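Local coordinates for DNA processing protein DprA (Streptococcus pneumoniae, PDB 3UQZ) that helps load the RecA recombinase onto single-stranded DNA, which it binds cooperatively and protects from nucleases, during natural transformation, at residues Ser192-Gly197 / Phe205-Arg210. Numbering follows the deposited sequence.
Sequences SEYGPG and FPARNR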
loop_
_atom_site.group_PDB
_atom_site.type_symbol
_atom_site.label_atom_id
_atom_site.label_comp_id
_atom_site.label_asym_id
_atom_site.label_seq_id
_atom_site.Cartn_x
_atom_site.Cartn_y
_atom_site.Cartn_z
ATOM N N SER A 192 -29.143 -16.912 1.825
ATOM C CA SER A 192 -29.682 -16.238 3.017
ATOM C C SER A 192 -29.869 -17.198 4.192
ATOM O O SER A 192 -30.231 -18.354 3.995
ATOM C CB SER A 192 -31.010 -15.547 2.705
ATOM O OG SER A 192 -31.426 -14.730 3.787
ATOM N N GLU A 193 -29.640 -16.710 5.410
ATOM C CA GLU A 193 -29.840 -17.474 6.645
ATOM C C GLU A 193 -31.250 -17.191 7.169
ATOM O O GLU A 193 -31.718 -17.891 8.054
ATOM C CB GLU A 193 -28.833 -17.005 7.707
ATOM C CG GLU A 193 -27.715 -17.985 7.991
ATOM C CD GLU A 193 -26.800 -17.566 9.121
ATOM O OE1 GLU A 193 -26.276 -18.461 9.818
ATOM O OE2 GLU A 193 -26.646 -16.345 9.351
ATOM N N TYR A 194 -31.901 -16.144 6.632
ATOM C CA TYR A 194 -33.201 -15.631 7.034
ATOM C C TYR A 194 -34.367 -16.184 6.233
ATOM O O TYR A 194 -34.291 -16.336 5.019
ATOM C CB TYR A 194 -33.171 -14.093 7.049
ATOM C CG TYR A 194 -31.920 -13.583 7.732
ATOM C CD1 TYR A 194 -31.762 -13.697 9.114
ATOM C CD2 TYR A 194 -30.843 -13.109 6.993
ATOM C CE1 TYR A 194 -30.570 -13.333 9.738
ATOM C CE2 TYR A 194 -29.651 -12.730 7.610
ATOM C CZ TYR A 194 -29.526 -12.832 8.984
ATOM O OH TYR A 194 -28.352 -12.487 9.602
ATOM N N GLY A 195 -35.432 -16.509 6.947
ATOM C CA GLY A 195 -36.639 -17.087 6.377
ATOM C C GLY A 195 -37.543 -16.075 5.706
ATOM O O GLY A 195 -37.247 -14.878 5.727
ATOM N N PRO A 196 -38.671 -16.531 5.115
ATOM C CA PRO A 196 -39.567 -15.601 4.402
ATOM C C PRO A 196 -40.039 -14.371 5.174
ATOM O O PRO A 196 -40.396 -14.464 6.350
ATOM C CB PRO A 196 -40.733 -16.499 3.981
ATOM C CG PRO A 196 -40.139 -17.870 3.889
ATOM C CD PRO A 196 -39.152 -17.924 5.012
ATOM N N GLY A 197 -40.001 -13.221 4.516
ATOM C CA GLY A 197 -40.466 -11.962 5.084
ATOM C C GLY A 197 -39.584 -11.265 6.100
ATOM O O GLY A 197 -39.981 -10.218 6.614
ATOM N N PHE A 205 -26.468 -7.747 8.841
ATOM C CA PHE A 205 -25.370 -7.378 7.954
ATOM C C PHE A 205 -23.979 -7.818 8.394
ATOM O O PHE A 205 -23.362 -8.553 7.617
ATOM C CB PHE A 205 -25.508 -5.932 7.460
ATOM C CG PHE A 205 -26.860 -5.753 6.800
ATOM C CD1 PHE A 205 -27.083 -6.201 5.502
ATOM C CD2 PHE A 205 -27.940 -5.239 7.516
ATOM C CE1 PHE A 205 -28.346 -6.098 4.917
ATOM C CE2 PHE A 205 -29.205 -5.137 6.927
ATOM C CZ PHE A 205 -29.398 -5.560 5.632
ATOM N N PRO A 206 -23.498 -7.527 9.638
ATOM C CA PRO A 206 -22.208 -8.099 10.076
ATOM C C PRO A 206 -22.233 -9.631 10.061
ATOM O O PRO A 206 -21.218 -10.245 9.739
ATOM C CB PRO A 206 -22.064 -7.585 11.513
ATOM C CG PRO A 206 -22.922 -6.394 11.575
ATOM C CD PRO A 206 -24.093 -6.699 10.710
ATOM N N ALA A 207 -23.403 -10.237 10.374
ATOM C CA ALA A 207 -23.624 -11.689 10.391
ATOM C C ALA A 207 -23.455 -12.308 8.981
ATOM O O ALA A 207 -22.757 -13.304 8.816
ATOM C CB ALA A 207 -25.004 -11.996 10.960
ATOM N N ARG A 208 -24.090 -11.690 7.990
ATOM C CA ARG A 208 -24.080 -11.999 6.557
ATOM C C ARG A 208 -22.621 -11.924 6.036
ATOM O O ARG A 208 -22.214 -12.780 5.247
ATOM C CB ARG A 208 -24.973 -10.941 5.873
ATOM C CG ARG A 208 -25.185 -11.023 4.391
ATOM C CD ARG A 208 -24.340 -10.076 3.541
ATOM N NE ARG A 208 -24.017 -8.798 4.163
ATOM C CZ ARG A 208 -24.317 -7.620 3.644
ATOM N NH1 ARG A 208 -24.982 -7.543 2.504
ATOM N NH2 ARG A 208 -23.963 -6.507 4.265
ATOM N N ASN A 209 -21.839 -10.918 6.504
ATOM C CA ASN A 209 -20.441 -10.704 6.107
ATOM C C ASN A 209 -19.509 -11.868 6.429
ATOM O O ASN A 209 -18.569 -12.128 5.669
ATOM C CB ASN A 209 -19.896 -9.406 6.677
ATOM C CG ASN A 209 -20.511 -8.168 6.089
ATOM O OD1 ASN A 209 -20.908 -8.113 4.918
ATOM N ND2 ASN A 209 -20.569 -7.125 6.889
ATOM N N ARG A 210 -19.771 -12.556 7.549
ATOM C CA ARG A 210 -19.042 -13.736 8.021
ATOM C C ARG A 210 -19.116 -14.858 6.954
ATOM O O ARG A 210 -18.106 -15.518 6.695
ATOM C CB ARG A 210 -19.607 -14.159 9.393
ATOM C CG ARG A 210 -19.828 -15.657 9.613
ATOM C CD ARG A 210 -20.673 -15.994 10.834
ATOM N NE ARG A 210 -22.054 -15.564 10.631
ATOM C CZ ARG A 210 -23.104 -16.376 10.608
ATOM N NH1 ARG A 210 -22.951 -17.676 10.812
ATOM N NH2 ARG A 210 -24.316 -15.890 10.394
#
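In the Rossmann-like domain of DprA, the loop that leaves strand 189-192 is fastened to the first turns of helix 204-215 by a salt bridge between Glu193 and Arg210, with a lighter touch from Tyr194 on Ala207. It is a compact example of how a strand-to-helix connection can be held by side chains from the loop and from the helix that follows it. Arg210 NH2 lies 2.6 Å from Glu193 OE2, and this charged hydrogen bond is weak because it is well bent, 127° at the hydrogen. Carboxylate and guanidinium planes stand 45° apart, so the pair does not form a flat, two-pronged bridge. Glu193 reaches across with its chain extended beyond CG, whereas Arg210 bends at chi3 (68°), turning its NE back to the helix, where it donates to Ala207 O at 3.0 Å. Together with a hydrogen bond from NH1 to the carbonyl of Asp90, this probably limits rotation of the guanidinium and helps to turn NH2 toward the glutamate. One turn earlier on the helix, the methyl CB of Ala207 meets the hydroxyl of Tyr194, OH to CB 3.6 Å. The tyrosine ring has Glu193 CB over the centre of one face and also stacks with His204. Ser192 OG accepts from Tyr194 N at 3.2 Å, an ST turn. A small interface of 150 Å² near the surface thus ties loop to helix within the first half of the beta-alpha-beta crossover that carries the chain from strand 189-192 through helix 204-215 to strand 218-222, past the three strands between them, as in Rossmann-like folds.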